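Local coordinates for DNA repair protein RecN (Deinococcus radiodurans, PDB 4ABY) that probably takes part in recombinational repair of DNA double-strand breaks as an SMC-like ATPase, represented here by its ATP-binding head domain, at residues 57-68 and 359-370; 152-161 and 298-309. One frame throughout, in Å; residues are numbered along the deposited sequence.

Both contacts belong to the ATP-binding head of RecN and involve one mixed beta-sheet. Contact 1 lies within it and pairs two neighbouring strands, 62-67 and 364-373. Contact 2 lies at the end of its edge strand 149-152, where the following loop meets helix 298-312. The centres are about 21 Å apart and the nearest atoms about 9 Å, so the two do not touch. Along the chain, 152-161 and 298-309 both fall between 57-68 and 359-370, which nests contact 2 inside the loop closed by contact 1. Each borders the predicted ATP site. Contact 1 holds the start of the P-loop, and in contact 2 the W153 side chain is about 7 Å from that of K73.

Contact 1 (57-68 and 359-370); sequences ELGGGFCAFTGE and AARAHHHYKVEK
F65 and Y366 sit side by side on two parallel strands, 62-67 and 364-370, of the P-loop NTPase core. The first strand leads into the P-loop, and G67 and E68 belong to the predicted ATP site. Backbone bonds form the ladder. A64 N donates to H364 O (2.9 Å), Y366 N to A64 O and T66 N to Y366 O. V368 N then reaches T66 O (2.8 Å), and E68 N bonds V368 O. At the start, F62 O accepts from both H363 N and H364 N.

On one side of the sheet the F65 and Y366 rings form an offset stack, centroids 4.8 Å apart and planes at 13°. CB of Y366 also lies over the F65 ring. In both, CG is anti to the carbonyl carbon (chi1 -67° in F65, -65° in Y366), which sends the neighbouring rings off the sheet in the same direction. The far end of Y366 meets L58, with CZ 3.7 Å from L58 CB.

The opposite face carries A64, T66 and H365. CB of A362 lies over the centre of the F62 ring and also packs on A64 CB.

Polar side chains act at both ends. The F62 N-H points to H363 ND1 (2.8 Å), well out of the imidazole plane. K370 NZ forms a salt bridge with E68 OE2 (3.3 Å); the hydrogen bond in it is weak. Between them, T66 OG1 meets the edge of the H365 imidazole in its plane, 2.9 Å from NE2.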
loop_
_atom_site.group_PDB
_atom_site.type_symbol
_atom_site.label_atom_id
_atom_site.label_comp_id
_atom_site.label_asym_id
_atom_site.label_seq_id
_atom_site.Cartn_x
_atom_site.Cartn_y
_atom_site.Cartn_z
ATOM N N GLU A 57 4.973 -14.262 15.599
ATOM C CA GLU A 57 6.251 -13.587 15.499
ATOM C C GLU A 57 6.637 -13.581 14.031
ATOM O O GLU A 57 7.200 -14.551 13.520
ATOM C CB GLU A 57 7.315 -14.328 16.309
ATOM C CG GLU A 57 8.449 -13.452 16.795
ATOM C CD GLU A 57 8.275 -13.049 18.244
ATOM O OE1 GLU A 57 8.196 -13.956 19.100
ATOM O OE2 GLU A 57 8.218 -11.830 18.522
ATOM N N LEU A 58 6.311 -12.501 13.339
ATOM C CA LEU A 58 6.703 -12.379 11.945
ATOM C C LEU A 58 7.626 -11.191 11.788
ATOM O O LEU A 58 7.365 -10.122 12.334
ATOM C CB LEU A 58 5.479 -12.228 11.036
ATOM C CG LEU A 58 4.942 -10.828 10.720
ATOM C CD1 LEU A 58 3.930 -10.928 9.605
ATOM C CD2 LEU A 58 4.326 -10.170 11.934
ATOM N N GLY A 59 8.714 -11.378 11.051
ATOM C CA GLY A 59 9.620 -10.278 10.790
ATOM C C GLY A 59 10.438 -10.523 9.549
ATOM O O GLY A 59 10.447 -11.637 9.033
ATOM N N GLY A 60 11.114 -9.489 9.060
ATOM C CA GLY A 60 12.078 -9.675 7.993
ATOM C C GLY A 60 11.874 -8.792 6.783
ATOM O O GLY A 60 11.710 -7.578 6.899
ATOM N N GLY A 61 11.909 -9.402 5.605
ATOM C CA GLY A 61 11.686 -8.664 4.378
ATOM C C GLY A 61 10.397 -9.129 3.750
ATOM O O GLY A 61 9.315 -8.687 4.127
ATOM N N PHE A 62 10.519 -10.045 2.799
ATOM C CA PHE A 62 9.369 -10.599 2.102
ATOM C C PHE A 62 8.784 -11.776 2.877
ATOM O O PHE A 62 9.396 -12.840 2.971
ATOM C CB PHE A 62 9.787 -11.032 0.696
ATOM C CG PHE A 62 8.667 -11.580 -0.132
ATOM C CD1 PHE A 62 7.365 -11.556 0.329
ATOM C CD2 PHE A 62 8.921 -12.114 -1.380
ATOM C CE1 PHE A 62 6.336 -12.059 -0.435
ATOM C CE2 PHE A 62 7.899 -12.619 -2.151
ATOM C CZ PHE A 62 6.602 -12.593 -1.679
ATOM N N CYS A 63 7.593 -11.574 3.430
ATOM C CA CYS A 63 6.896 -12.624 4.156
ATOM C C CYS A 63 5.737 -13.152 3.334
ATOM O O CYS A 63 4.833 -12.403 2.980
ATOM C CB CYS A 63 6.380 -12.090 5.486
ATOM S SG CYS A 63 7.666 -11.406 6.523
ATOM N N ALA A 64 5.763 -14.443 3.028
ATOM C CA ALA A 64 4.705 -15.044 2.230
ATOM C C ALA A 64 3.789 -15.881 3.101
ATOM O O ALA A 64 4.246 -16.648 3.946
ATOM C CB ALA A 64 5.291 -15.887 1.116
ATOM N N PHE A 65 2.488 -15.726 2.896
ATOM C CA PHE A 65 1.508 -16.524 3.609
ATOM C C PHE A 65 0.755 -17.417 2.630
ATOM O O PHE A 65 0.145 -16.937 1.672
ATOM C CB PHE A 65 0.566 -15.618 4.394
ATOM C CG PHE A 65 1.243 -14.886 5.512
ATOM C CD1 PHE A 65 2.114 -13.844 5.245
ATOM C CD2 PHE A 65 1.033 -15.253 6.833
ATOM C CE1 PHE A 65 2.751 -13.170 6.274
ATOM C CE2 PHE A 65 1.668 -14.581 7.864
ATOM C CZ PHE A 65 2.525 -13.539 7.583
ATOM N N THR A 66 0.810 -18.706 2.861
ATOM C CA THR A 66 0.220 -19.675 1.995
ATOM C C THR A 66 -0.583 -20.646 2.801
ATOM O O THR A 66 -0.709 -20.494 3.965
ATOM C CB THR A 66 1.273 -20.372 1.232
ATOM O OG1 THR A 66 2.012 -21.182 2.102
ATOM C CG2 THR A 66 2.176 -19.409 0.734
ATOM N N GLY A 67 -1.163 -21.627 2.159
ATOM C CA GLY A 67 -2.013 -22.550 2.851
ATOM C C GLY A 67 -3.445 -22.183 2.691
ATOM O O GLY A 67 -4.007 -22.328 1.672
ATOM N N GLU A 68 -4.027 -21.754 3.807
ATOM C CA GLU A 68 -5.394 -21.291 3.823
ATOM C C GLU A 68 -5.263 -19.812 3.558
ATOM O O GLU A 68 -5.013 -19.014 4.462
ATOM C CB GLU A 68 -6.035 -21.536 5.188
ATOM C CG GLU A 68 -7.308 -22.364 5.135
ATOM C CD GLU A 68 -7.045 -23.816 4.790
ATOM O OE1 GLU A 68 -6.121 -24.412 5.382
ATOM O OE2 GLU A 68 -7.762 -24.362 3.925
ATOM N N ALA A 359 5.761 -17.447 -3.543
ATOM C CA ALA A 359 6.156 -17.981 -2.241
ATOM C C ALA A 359 7.655 -18.246 -2.174
ATOM O O ALA A 359 8.308 -17.929 -1.182
ATOM C CB ALA A 359 5.384 -19.248 -1.934
ATOM N N ALA A 360 8.192 -18.821 -3.245
ATOM C CA ALA A 360 9.588 -19.246 -3.279
ATOM C C ALA A 360 10.590 -18.100 -3.125
ATOM O O ALA A 360 11.771 -18.337 -2.874
ATOM C CB ALA A 360 9.864 -20.020 -4.554
ATOM N N ARG A 361 10.125 -16.864 -3.276
ATOM C CA ARG A 361 11.013 -15.710 -3.196
ATOM C C ARG A 361 10.962 -15.041 -1.830
ATOM O O ARG A 361 11.629 -14.033 -1.599
ATOM C CB ARG A 361 10.673 -14.695 -4.287
ATOM C CG ARG A 361 10.814 -15.241 -5.691
ATOM C CD ARG A 361 12.263 -15.558 -6.006
ATOM N NE ARG A 361 13.090 -14.359 -5.951
ATOM C CZ ARG A 361 13.204 -13.485 -6.949
ATOM N NH1 ARG A 361 12.540 -13.677 -8.085
ATOM N NH2 ARG A 361 13.978 -12.415 -6.810
ATOM N N ALA A 362 10.176 -15.605 -0.922
ATOM C CA ALA A 362 9.997 -15.006 0.393
ATOM C C ALA A 362 11.235 -15.177 1.266
ATOM O O ALA A 362 11.951 -16.170 1.147
ATOM C CB ALA A 362 8.780 -15.604 1.078
ATOM N N HIS A 363 11.488 -14.204 2.136
ATOM C CA HIS A 363 12.537 -14.345 3.138
ATOM C C HIS A 363 12.020 -15.226 4.255
ATOM O O HIS A 363 12.791 -15.839 4.994
ATOM C CB HIS A 363 12.932 -12.991 3.711
ATOM C CG HIS A 363 13.570 -12.080 2.714
ATOM N ND1 HIS A 363 12.837 -11.338 1.815
ATOM C CD2 HIS A 363 14.869 -11.788 2.478
ATOM C CE1 HIS A 363 13.660 -10.628 1.063
ATOM N NE2 HIS A 363 14.897 -10.881 1.446
ATOM N N HIS A 364 10.700 -15.278 4.373
ATOM C CA HIS A 364 10.058 -16.096 5.378
ATOM C C HIS A 364 8.780 -16.651 4.791
ATOM O O HIS A 364 7.950 -15.907 4.279
ATOM C CB HIS A 364 9.773 -15.269 6.628
ATOM C CG HIS A 364 10.994 -14.630 7.213
ATOM N ND1 HIS A 364 11.780 -15.254 8.158
ATOM C CD2 HIS A 364 11.576 -13.431 6.972
ATOM C CE1 HIS A 364 12.789 -14.463 8.480
ATOM N NE2 HIS A 364 12.686 -13.350 7.775
ATOM N N HIS A 365 8.640 -17.968 4.842
ATOM C CA HIS A 365 7.473 -18.626 4.283
ATOM C C HIS A 365 6.590 -19.125 5.419
ATOM O O HIS A 365 6.946 -20.057 6.140
ATOM C CB HIS A 365 7.901 -19.780 3.377
ATOM C CG HIS A 365 6.776 -20.404 2.610
ATOM N ND1 HIS A 365 6.926 -20.878 1.324
ATOM C CD2 HIS A 365 5.485 -20.632 2.948
ATOM C CE1 HIS A 365 5.774 -21.372 0.905
ATOM N NE2 HIS A 365 4.885 -21.235 1.871
ATOM N N TYR A 366 5.442 -18.480 5.588
ATOM C CA TYR A 366 4.502 -18.862 6.625
ATOM C C TYR A 366 3.416 -19.733 6.022
ATOM O O TYR A 366 2.969 -19.482 4.908
ATOM C CB TYR A 366 3.890 -17.618 7.273
ATOM C CG TYR A 366 4.898 -16.783 8.022
ATOM C CD1 TYR A 366 5.189 -17.040 9.353
ATOM C CD2 TYR A 366 5.571 -15.748 7.397
ATOM C CE1 TYR A 366 6.117 -16.286 10.039
ATOM C CE2 TYR A 366 6.503 -14.986 8.075
ATOM C CZ TYR A 366 6.773 -15.262 9.396
ATOM O OH TYR A 366 7.700 -14.505 10.077
ATOM N N LYS A 367 3.002 -20.767 6.743
ATOM C CA LYS A 367 1.888 -21.583 6.284
ATOM C C LYS A 367 0.702 -21.421 7.216
ATOM O O LYS A 367 0.820 -21.588 8.428
ATOM C CB LYS A 367 2.273 -23.061 6.167
ATOM C CG LYS A 367 1.211 -23.887 5.459
ATOM C CD LYS A 367 1.556 -25.365 5.406
ATOM C CE LYS A 367 0.509 -26.138 4.610
ATOM N NZ LYS A 367 0.786 -27.599 4.572
ATOM N N VAL A 368 -0.442 -21.073 6.643
ATOM C CA VAL A 368 -1.662 -20.971 7.417
ATOM C C VAL A 368 -2.369 -22.318 7.369
ATOM O O VAL A 368 -2.693 -22.831 6.297
ATOM C CB VAL A 368 -2.578 -19.849 6.897
ATOM C CG1 VAL A 368 -3.821 -19.753 7.753
ATOM C CG2 VAL A 368 -1.835 -18.525 6.893
ATOM N N GLU A 369 -2.586 -22.891 8.546
ATOM C CA GLU A 369 -3.129 -24.237 8.663
ATOM C C GLU A 369 -4.417 -24.285 9.460
ATOM O O GLU A 369 -4.888 -23.275 9.970
ATOM C CB GLU A 369 -2.108 -25.170 9.306
ATOM C CG GLU A 369 -1.060 -25.672 8.347
ATOM C CD GLU A 369 0.055 -26.398 9.058
ATOM O OE1 GLU A 369 0.299 -26.083 10.243
ATOM O OE2 GLU A 369 0.687 -27.277 8.430
ATOM N N LYS A 370 -4.968 -25.484 9.574
ATOM C CA LYS A 370 -6.274 -25.676 10.174
ATOM C C LYS A 370 -6.188 -26.706 11.292
ATOM O O LYS A 370 -5.583 -27.763 11.131
ATOM C CB LYS A 370 -7.251 -26.140 9.097
ATOM C CG LYS A 370 -8.709 -25.891 9.409
ATOM C CD LYS A 370 -9.475 -25.565 8.130
ATOM C CE LYS A 370 -9.167 -26.557 7.016
ATOM N NZ LYS A 370 -9.841 -26.179 5.741
#

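Contact 2 (152-161 and 298-309); sequences HWQHSAVSLL and GGELSRVMLAVS
M305, a selenomethionine, crosses H152 at about a right angle and lays its CB over the middle of the imidazole face, 3.6 Å from the ring centroid. Its chain is bent at chi2 and chi3. The bend brings SE obliquely past the same ring to L160, 4.1 Å from L160 CB. CG of M305 also touches S156 OG. That hydroxyl is gripped within its own loop: it bonds H152 ND1 (3.1 Å) and accepts from W153 N (2.8 Å), which fixes the turn of the imidazole. With an alanine at H152, the flat surface under M305 is gone and S156 OG has lost a partner, so the selenomethionine chain would probably be freer to turn.

W153 covers the start of the helix. With CG anti to the backbone N (chi1 159°), the indole swings out over the first helical turn, and G298 CA lies over its five-membered ring, 3.7 Å from the centroid. The amide carbon of Q154 sits over the opposite face of the indole. NE1 bonds E323, while S302 OG, next to W153 CB, bonds the D322 backbone.

L160 and L161 complete the apolar seam. CD2 of L160 slides past V308 CG1 at 3.6 Å. L161 and L301 meet tip to tip, CD1 to CD1.

G298, G299 and E300 are consistent with the GGE of an ABC signature motif at the start of its helix, and Q154 with the Q-loop glutamine. Packing of this probable Q-loop segment, chiefly through H152 and W153, against the probable signature helix is in keeping with an ABC-type ATPase head.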
loop_
_atom_site.group_PDB
_atom_site.type_symbol
_atom_site.label_atom_id
_atom_site.label_comp_id
_atom_site.label_asym_id
_atom_site.label_seq_id
_atom_site.Cartn_x
_atom_site.Cartn_y
_atom_site.Cartn_z
ATOM N N HIS A 152 -2.323 -2.320 0.416
ATOM C CA HIS A 152 -2.676 -1.926 -0.943
ATOM C C HIS A 152 -3.894 -2.612 -1.527
ATOM O O HIS A 152 -4.194 -3.767 -1.225
ATOM C CB HIS A 152 -1.489 -2.019 -1.896
ATOM C CG HIS A 152 -0.542 -0.869 -1.780
ATOM N ND1 HIS A 152 -0.953 0.443 -1.865
ATOM C CD2 HIS A 152 0.796 -0.832 -1.581
ATOM C CE1 HIS A 152 0.092 1.238 -1.724
ATOM N NE2 HIS A 152 1.166 0.490 -1.550
ATOM N N TRP A 153 -4.552 -1.862 -2.409
ATOM C CA TRP A 153 -5.901 -2.137 -2.867
ATOM C C TRP A 153 -6.821 -1.595 -1.773
ATOM O O TRP A 153 -7.378 -0.515 -1.932
ATOM C CB TRP A 153 -6.058 -3.625 -3.226
ATOM C CG TRP A 153 -7.437 -4.266 -3.273
ATOM C CD1 TRP A 153 -7.684 -5.596 -3.469
ATOM C CD2 TRP A 153 -8.723 -3.646 -3.105
ATOM N NE1 TRP A 153 -9.028 -5.844 -3.434
ATOM C CE2 TRP A 153 -9.691 -4.667 -3.210
ATOM C CE3 TRP A 153 -9.155 -2.339 -2.877
ATOM C CZ2 TRP A 153 -11.055 -4.419 -3.097
ATOM C CZ3 TRP A 153 -10.506 -2.097 -2.759
ATOM C CH2 TRP A 153 -11.442 -3.132 -2.872
ATOM N N GLN A 154 -6.935 -2.279 -0.644
ATOM C CA GLN A 154 -7.890 -1.839 0.377
ATOM C C GLN A 154 -7.634 -0.454 0.985
ATOM O O GLN A 154 -8.576 0.229 1.378
ATOM C CB GLN A 154 -8.032 -2.873 1.495
ATOM C CG GLN A 154 -8.894 -4.049 1.134
ATOM C CD GLN A 154 -8.120 -5.136 0.426
ATOM O OE1 GLN A 154 -6.973 -4.942 0.028
ATOM N NE2 GLN A 154 -8.743 -6.294 0.272
ATOM N N HIS A 155 -6.372 -0.043 1.076
ATOM C CA HIS A 155 -6.048 1.228 1.724
ATOM C C HIS A 155 -5.079 2.082 0.914
ATOM O O HIS A 155 -4.274 2.820 1.480
ATOM C CB HIS A 155 -5.479 0.994 3.125
ATOM C CG HIS A 155 -6.439 0.333 4.063
ATOM N ND1 HIS A 155 -7.355 1.038 4.810
ATOM C CD2 HIS A 155 -6.619 -0.971 4.379
ATOM C CE1 HIS A 155 -8.064 0.197 5.544
ATOM N NE2 HIS A 155 -7.635 -1.028 5.302
ATOM N N SER A 156 -5.160 1.983 -0.409
ATOM C CA SER A 156 -4.318 2.793 -1.276
ATOM C C SER A 156 -4.796 4.241 -1.287
ATOM O O SER A 156 -4.062 5.139 -1.683
ATOM C CB SER A 156 -4.322 2.230 -2.693
ATOM O OG SER A 156 -3.906 0.877 -2.700
ATOM N N ALA A 157 -6.031 4.453 -0.842
ATOM C CA ALA A 157 -6.643 5.777 -0.839
ATOM C C ALA A 157 -5.861 6.794 -0.017
ATOM O O ALA A 157 -5.687 7.936 -0.437
ATOM C CB ALA A 157 -8.069 5.692 -0.341
ATOM N N VAL A 158 -5.404 6.386 1.162
ATOM C CA VAL A 158 -4.637 7.284 2.019
ATOM C C VAL A 158 -3.139 7.053 1.874
ATOM O O VAL A 158 -2.354 7.423 2.750
ATOM C CB VAL A 158 -5.025 7.136 3.497
ATOM C CG1 VAL A 158 -6.469 7.550 3.702
ATOM C CG2 VAL A 158 -4.798 5.709 3.969
ATOM N N SER A 159 -2.748 6.439 0.762
ATOM C CA SER A 159 -1.339 6.202 0.495
ATOM C C SER A 159 -0.884 6.931 -0.765
ATOM O O SER A 159 -0.392 8.054 -0.689
ATOM C CB SER A 159 -1.046 4.703 0.392
ATOM O OG SER A 159 0.350 4.459 0.454
ATOM N N LEU A 160 -1.053 6.296 -1.921
ATOM C CA LEU A 160 -0.563 6.865 -3.173
ATOM C C LEU A 160 -1.694 7.434 -4.020
ATOM O O LEU A 160 -1.459 8.223 -4.931
ATOM C CB LEU A 160 0.220 5.822 -3.976
ATOM C CG LEU A 160 1.633 5.432 -3.535
ATOM C CD1 LEU A 160 1.650 4.873 -2.131
ATOM C CD2 LEU A 160 2.210 4.419 -4.499
ATOM N N LEU A 161 -2.923 7.032 -3.720
ATOM C CA LEU A 161 -4.066 7.473 -4.506
ATOM C C LEU A 161 -4.738 8.697 -3.907
ATOM O O LEU A 161 -5.711 9.213 -4.461
ATOM C CB LEU A 161 -5.080 6.342 -4.663
ATOM C CG LEU A 161 -4.592 5.216 -5.563
ATOM C CD1 LEU A 161 -5.758 4.340 -5.967
ATOM C CD2 LEU A 161 -3.908 5.807 -6.786
ATOM N N GLY A 298 -9.082 -5.496 -8.151
ATOM C CA GLY A 298 -8.284 -5.167 -6.984
ATOM C C GLY A 298 -6.843 -5.598 -7.205
ATOM O O GLY A 298 -5.907 -4.843 -6.937
ATOM N N GLY A 299 -6.672 -6.818 -7.707
ATOM C CA GLY A 299 -5.361 -7.336 -8.049
ATOM C C GLY A 299 -4.581 -6.444 -9.001
ATOM O O GLY A 299 -3.375 -6.277 -8.843
ATOM N N GLU A 300 -5.256 -5.871 -9.994
ATOM C CA GLU A 300 -4.586 -4.968 -10.924
ATOM C C GLU A 300 -4.096 -3.708 -10.222
ATOM O O GLU A 300 -2.994 -3.232 -10.487
ATOM C CB GLU A 300 -5.497 -4.597 -12.093
ATOM C CG GLU A 300 -5.727 -5.728 -13.078
ATOM C CD GLU A 300 -6.379 -5.255 -14.363
ATOM O OE1 GLU A 300 -7.199 -4.315 -14.305
ATOM O OE2 GLU A 300 -6.072 -5.826 -15.432
ATOM N N LEU A 301 -4.921 -3.169 -9.331
ATOM C CA LEU A 301 -4.526 -2.018 -8.536
ATOM C C LEU A 301 -3.278 -2.372 -7.725
ATOM O O LEU A 301 -2.283 -1.645 -7.752
ATOM C CB LEU A 301 -5.673 -1.583 -7.620
ATOM C CG LEU A 301 -5.538 -0.247 -6.885
ATOM C CD1 LEU A 301 -5.179 0.859 -7.847
ATOM C CD2 LEU A 301 -6.817 0.092 -6.142
ATOM N N SER A 302 -3.330 -3.504 -7.024
ATOM C CA SER A 302 -2.199 -3.966 -6.220
ATOM C C SER A 302 -0.912 -4.035 -7.027
ATOM O O SER A 302 0.149 -3.638 -6.551
ATOM C CB SER A 302 -2.486 -5.337 -5.607
ATOM O OG SER A 302 -3.496 -5.263 -4.615
ATOM N N ARG A 303 -1.002 -4.545 -8.249
ATOM C CA ARG A 303 0.195 -4.719 -9.061
ATOM C C ARG A 303 0.731 -3.387 -9.556
ATOM O O ARG A 303 1.930 -3.238 -9.778
ATOM C CB ARG A 303 -0.053 -5.688 -10.216
ATOM C CG ARG A 303 -0.245 -7.113 -9.742
ATOM C CD ARG A 303 -0.168 -8.096 -10.877
ATOM N NE ARG A 303 -1.155 -7.817 -11.911
ATOM C CZ ARG A 303 -2.404 -8.273 -11.901
ATOM N NH1 ARG A 303 -2.837 -9.031 -10.899
ATOM N NH2 ARG A 303 -3.221 -7.967 -12.899
ATOM N N VAL A 304 -0.160 -2.415 -9.718
ATOM C CA VAL A 304 0.264 -1.082 -10.115
ATOM C C VAL A 304 0.891 -0.389 -8.914
ATOM O O VAL A 304 1.863 0.354 -9.052
ATOM C CB VAL A 304 -0.902 -0.258 -10.681
ATOM C CG1 VAL A 304 -0.453 1.162 -10.974
ATOM C CG2 VAL A 304 -1.436 -0.911 -11.938
HETATM N N MSE A 305 0.344 -0.659 -7.733
HETATM C CA MSE A 305 0.898 -0.132 -6.487
HETATM C C MSE A 305 2.284 -0.701 -6.235
HETATM O O MSE A 305 3.189 0.013 -5.808
HETATM C CB MSE A 305 -0.017 -0.446 -5.303
HETATM C CG MSE A 305 -1.356 0.271 -5.332
HETATM SE SE MSE A 305 -1.198 2.218 -5.330
HETATM C CE MSE A 305 -1.146 2.560 -7.249
ATOM N N LEU A 306 2.444 -1.993 -6.500
ATOM C CA LEU A 306 3.740 -2.642 -6.372
ATOM C C LEU A 306 4.780 -1.969 -7.265
ATOM O O LEU A 306 5.863 -1.613 -6.806
ATOM C CB LEU A 306 3.631 -4.128 -6.715
ATOM C CG LEU A 306 4.940 -4.918 -6.781
ATOM C CD1 LEU A 306 5.661 -4.877 -5.448
ATOM C CD2 LEU A 306 4.669 -6.350 -7.198
ATOM N N ALA A 307 4.442 -1.798 -8.540
ATOM C CA ALA A 307 5.351 -1.176 -9.498
ATOM C C ALA A 307 5.792 0.199 -9.028
ATOM O O ALA A 307 6.982 0.486 -8.950
ATOM C CB ALA A 307 4.703 -1.079 -10.867
ATOM N N VAL A 308 4.825 1.051 -8.715
ATOM C CA VAL A 308 5.133 2.381 -8.207
ATOM C C VAL A 308 5.980 2.290 -6.940
ATOM O O VAL A 308 6.925 3.054 -6.761
ATOM C CB VAL A 308 3.856 3.184 -7.907
ATOM C CG1 VAL A 308 4.214 4.605 -7.517
ATOM C CG2 VAL A 308 2.935 3.179 -9.113
ATOM N N SER A 309 5.645 1.348 -6.066
ATOM C CA SER A 309 6.370 1.187 -4.813
ATOM C C SER A 309 7.842 0.798 -4.998
ATOM O O SER A 309 8.702 1.280 -4.266
ATOM C CB SER A 309 5.655 0.192 -3.895
ATOM O OG SER A 309 4.457 0.750 -3.382
#